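Local coordinates for Sqt1 (Chaetomium thermophilum, PDB 4ZOY), which probably acts as a dedicated chaperone that captures a nascent ribosomal protein during translation, using a WD40-repeat beta-propeller, at residues Val404-Leu409 with Glu467-Val472. Sequence-based numbering, arbitrary orientation.
Sequences VRRWDL and ERIVTV
The guanidinium of R406 is the flat group at this junction, and I469 meets it at a slant, neither squarely over a face nor at an edge: I469 CD1 lies 3.6 Å from R406 NH2. The polar rim is occupied at several points, with R406 NE hydrogen-bonded to the hydroxyl of T396 and R406 NH2 to the carbonyl of G466. A water also links R406 NH1 to E467, just ahead of strand 468-473, accepting a weak hydrogen bond from NH1 at 2.9 Å and donating to E467 OE2 at 2.7 Å. R406 leaves its strand with CG anti to the backbone N (chi1 -175°), then bends at chi3 (-67°), which brings the planar end beside I469.

Further along, contact becomes purely apolar. V404 CG2 meets the T471 methyl CG2 at 3.7 Å, and V404 CG1 is 4.3 Å from I469 CD1. T471 turns its hydroxyl to other partners, H448 and the backbone N of L479.

This illustrates how propeller blades pack face to face: strands 404-408 and 468-473 belong to successive four-stranded sheets and share no hydrogen bond; the axes of 404-408 and 468-472 approach to 10.3 Å, their directions 139° apart, W445 touching both V404 and I469. Chemically, a methyl-lined seam ends in a buried arginine whose nitrogens are taken up by neutral oxygens, while E467, reached through a weakly held water, may add charge compensation and so probably eases the cost of burying it.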
ATOM      1  N   VAL A 404      14.684   0.702  -7.485  1.00 12.88           N
ATOM      2  CA  VAL A 404      13.758   1.728  -7.011  1.00 12.61           C
ATOM      3  C   VAL A 404      14.056   2.995  -7.790  1.00 15.24           C
ATOM      4  O   VAL A 404      15.216   3.353  -7.990  1.00 14.82           O
ATOM      5  CB  VAL A 404      13.905   1.986  -5.501  1.00 13.60           C
ATOM      6  CG1 VAL A 404      12.892   3.037  -5.033  1.00 14.04           C
ATOM      7  CG2 VAL A 404      13.741   0.696  -4.729  1.00 16.94           C
ATOM      8  N   ARG A 405      13.014   3.669  -8.262  1.00 14.32           N
ATOM      9  CA  ARG A 405      13.211   4.880  -9.044  1.00 12.88           C
ATOM     10  C   ARG A 405      12.349   6.016  -8.539  1.00 13.39           C
ATOM     11  O   ARG A 405      11.339   5.794  -7.880  1.00 14.52           O
ATOM     12  CB  ARG A 405      12.925   4.618 -10.528  1.00 15.07           C
ATOM     13  CG  ARG A 405      13.947   3.695 -11.181  1.00 15.52           C
ATOM     14  CD  ARG A 405      13.863   3.639 -12.697  1.00 16.14           C
ATOM     15  NE  ARG A 405      15.023   2.899 -13.195  1.00 17.40           N
ATOM     16  CZ  ARG A 405      15.035   1.588 -13.398  1.00 16.39           C
ATOM     17  NH1 ARG A 405      13.946   0.862 -13.198  1.00 15.02           N
ATOM     18  NH2 ARG A 405      16.152   0.991 -13.812  1.00 20.43           N
ATOM     19  N   ARG A 406      12.760   7.244  -8.840  1.00 14.03           N
ATOM     20  CA  ARG A 406      11.900   8.367  -8.525  1.00 14.26           C
ATOM     21  C   ARG A 406      11.756   9.224  -9.761  1.00 17.71           C
ATOM     22  O   ARG A 406      12.721   9.439 -10.511  1.00 16.18           O
ATOM     23  CB  ARG A 406      12.423   9.175  -7.365  1.00 17.11           C
ATOM     24  CG  ARG A 406      11.407  10.254  -7.001  1.00 20.91           C
ATOM     25  CD  ARG A 406      11.734  10.864  -5.720  1.00 19.08           C
ATOM     26  NE  ARG A 406      11.592   9.951  -4.602  1.00 16.34           N
ATOM     27  CZ  ARG A 406      12.156  10.166  -3.421  1.00 15.37           C
ATOM     28  NH1 ARG A 406      12.938  11.234  -3.250  1.00 18.12           N
ATOM     29  NH2 ARG A 406      11.958   9.339  -2.422  1.00 16.91           N
ATOM     30  N   TRP A 407      10.531   9.693  -9.964  1.00 15.73           N
ATOM     31  CA  TRP A 407      10.120  10.336 -11.196  1.00 15.66           C
ATOM     32  C   TRP A 407       9.553  11.708 -10.919  1.00 15.76           C
ATOM     33  O   TRP A 407       8.833  11.907  -9.933  1.00 16.38           O
ATOM     34  CB  TRP A 407       9.061   9.503 -11.915  1.00 15.61           C
ATOM     35  CG  TRP A 407       9.418   8.067 -12.067  1.00 15.17           C
ATOM     36  CD1 TRP A 407       9.135   7.057 -11.199  1.00 16.27           C
ATOM     37  CD2 TRP A 407      10.113   7.481 -13.164  1.00 15.78           C
ATOM     38  NE1 TRP A 407       9.614   5.869 -11.693  1.00 13.07           N
ATOM     39  CE2 TRP A 407      10.229   6.104 -12.894  1.00 14.58           C
ATOM     40  CE3 TRP A 407      10.667   7.989 -14.344  1.00 17.80           C
ATOM     41  CZ2 TRP A 407      10.862   5.227 -13.763  1.00 17.16           C
ATOM     42  CZ3 TRP A 407      11.293   7.119 -15.208  1.00 19.16           C
ATOM     43  CH2 TRP A 407      11.386   5.753 -14.915  1.00 17.96           C
ATOM     44  N   ASP A 408       9.893  12.636 -11.804  1.00 15.57           N
ATOM     45  CA  ASP A 408       9.308  13.970 -11.862  1.00 15.42           C
ATOM     46  C   ASP A 408       8.195  13.924 -12.902  1.00 14.76           C
ATOM     47  O   ASP A 408       8.458  13.763 -14.092  1.00 17.31           O
ATOM     48  CB  ASP A 408      10.414  14.983 -12.218  1.00 15.92           C
ATOM     49  CG  ASP A 408       9.896  16.359 -12.609  1.00 17.60           C
ATOM     50  OD1 ASP A 408       8.697  16.668 -12.468  1.00 16.38           O
ATOM     51  OD2 ASP A 408      10.755  17.150 -13.061  1.00 19.81           O
ATOM     52  N   LEU A 409       6.948  14.064 -12.452  1.00 14.59           N
ATOM     53  CA  LEU A 409       5.802  13.855 -13.335  1.00 14.79           C
ATOM     54  C   LEU A 409       5.242  15.149 -13.923  1.00 17.19           C
ATOM     55  O   LEU A 409       4.139  15.150 -14.460  1.00 18.45           O
ATOM     56  CB  LEU A 409       4.685  13.112 -12.591  1.00 14.98           C
ATOM     57  CG  LEU A 409       5.054  11.722 -12.049  1.00 17.47           C
ATOM     58  CD1 LEU A 409       3.815  11.057 -11.471  1.00 18.46           C
ATOM     59  CD2 LEU A 409       5.695  10.838 -13.115  1.00 19.20           C
ATOM     60  N   GLU A 467      13.229  11.126   1.800  1.00 16.48           N
ATOM     61  CA  GLU A 467      14.684  11.224   1.850  1.00 17.21           C
ATOM     62  C   GLU A 467      15.367   9.925   2.242  1.00 17.03           C
ATOM     63  O   GLU A 467      16.521   9.706   1.881  1.00 18.05           O
ATOM     64  CB  GLU A 467      15.100  12.340   2.810  1.00 18.57           C
ATOM     65  CG  GLU A 467      14.951  13.740   2.202  1.00 21.50           C
ATOM     66  CD  GLU A 467      15.874  13.954   1.013  1.00 19.96           C
ATOM     67  OE1 GLU A 467      17.111  13.910   1.201  1.00 21.76           O
ATOM     68  OE2 GLU A 467      15.375  14.157  -0.115  1.00 22.52           O
ATOM     69  N   ARG A 468      14.650   9.069   2.958  1.00 15.88           N
ATOM     70  CA  ARG A 468      15.159   7.751   3.296  1.00 16.22           C
ATOM     71  C   ARG A 468      14.150   6.712   2.870  1.00 15.53           C
ATOM     72  O   ARG A 468      12.986   6.760   3.267  1.00 16.15           O
ATOM     73  CB  ARG A 468      15.450   7.634   4.791  1.00 20.00           C
ATOM     74  CG  ARG A 468      16.743   8.318   5.181  1.00 33.47           C
ATOM     75  CD  ARG A 468      17.483   7.551   6.258  1.00 34.59           C
ATOM     76  NE  ARG A 468      18.871   7.994   6.356  1.00 35.99           N
ATOM     77  CZ  ARG A 468      19.719   7.592   7.297  1.00 37.20           C
ATOM     78  NH1 ARG A 468      19.321   6.736   8.230  1.00 40.61           N
ATOM     79  NH2 ARG A 468      20.966   8.046   7.305  1.00 42.30           N
ATOM     80  N   ILE A 469      14.608   5.783   2.041  1.00 15.37           N
ATOM     81  CA  ILE A 469      13.758   4.726   1.496  1.00 13.78           C
ATOM     82  C   ILE A 469      14.216   3.397   2.059  1.00 15.92           C
ATOM     83  O   ILE A 469      15.405   3.084   2.023  1.00 16.51           O
ATOM     84  CB  ILE A 469      13.811   4.698  -0.045  1.00 14.67           C
ATOM     85  CG1 ILE A 469      13.399   6.061  -0.616  1.00 16.13           C
ATOM     86  CG2 ILE A 469      12.957   3.568  -0.615  1.00 16.96           C
ATOM     87  CD1 ILE A 469      13.579   6.179  -2.113  1.00 20.14           C
ATOM     88  N   VAL A 470      13.287   2.635   2.625  1.00 12.84           N
ATOM     89  CA  VAL A 470      13.596   1.285   3.083  1.00 13.55           C
ATOM     90  C   VAL A 470      12.806   0.307   2.247  1.00 15.11           C
ATOM     91  O   VAL A 470      11.601   0.465   2.065  1.00 13.86           O
ATOM     92  CB  VAL A 470      13.282   1.089   4.576  1.00 13.47           C
ATOM     93  CG1 VAL A 470      13.785  -0.283   5.044  1.00 16.54           C
ATOM     94  CG2 VAL A 470      13.923   2.207   5.404  1.00 15.68           C
ATOM     95  N   THR A 471      13.501  -0.696   1.722  1.00 13.51           N
ATOM     96  CA  THR A 471      12.929  -1.646   0.769  1.00 13.51           C
ATOM     97  C   THR A 471      12.838  -3.052   1.332  1.00 15.76           C
ATOM     98  O   THR A 471      13.573  -3.417   2.253  1.00 16.94           O
ATOM     99  CB  THR A 471      13.755  -1.724  -0.504  1.00 14.95           C
ATOM    100  OG1 THR A 471      15.088  -2.145  -0.164  1.00 16.25           O
ATOM    101  CG2 THR A 471      13.804  -0.375  -1.207  1.00 16.52           C
ATOM    102  N   VAL A 472      11.945  -3.846   0.755  1.00 13.16           N
ATOM    103  CA  VAL A 472      11.890  -5.273   1.062  1.00 12.71           C
ATOM    104  C   VAL A 472      11.945  -6.037  -0.256  1.00 14.37           C
ATOM    105  O   VAL A 472      11.283  -5.686  -1.244  1.00 14.36           O
ATOM    106  CB  VAL A 472      10.632  -5.656   1.890  1.00 12.71           C
ATOM    107  CG1 VAL A 472      10.707  -5.051   3.281  1.00 14.92           C
ATOM    108  CG2 VAL A 472       9.329  -5.243   1.182  1.00 13.71           C
TER
HETATM  109  O   HOH W   1      13.040  13.181  -1.138  1.00 17.32           O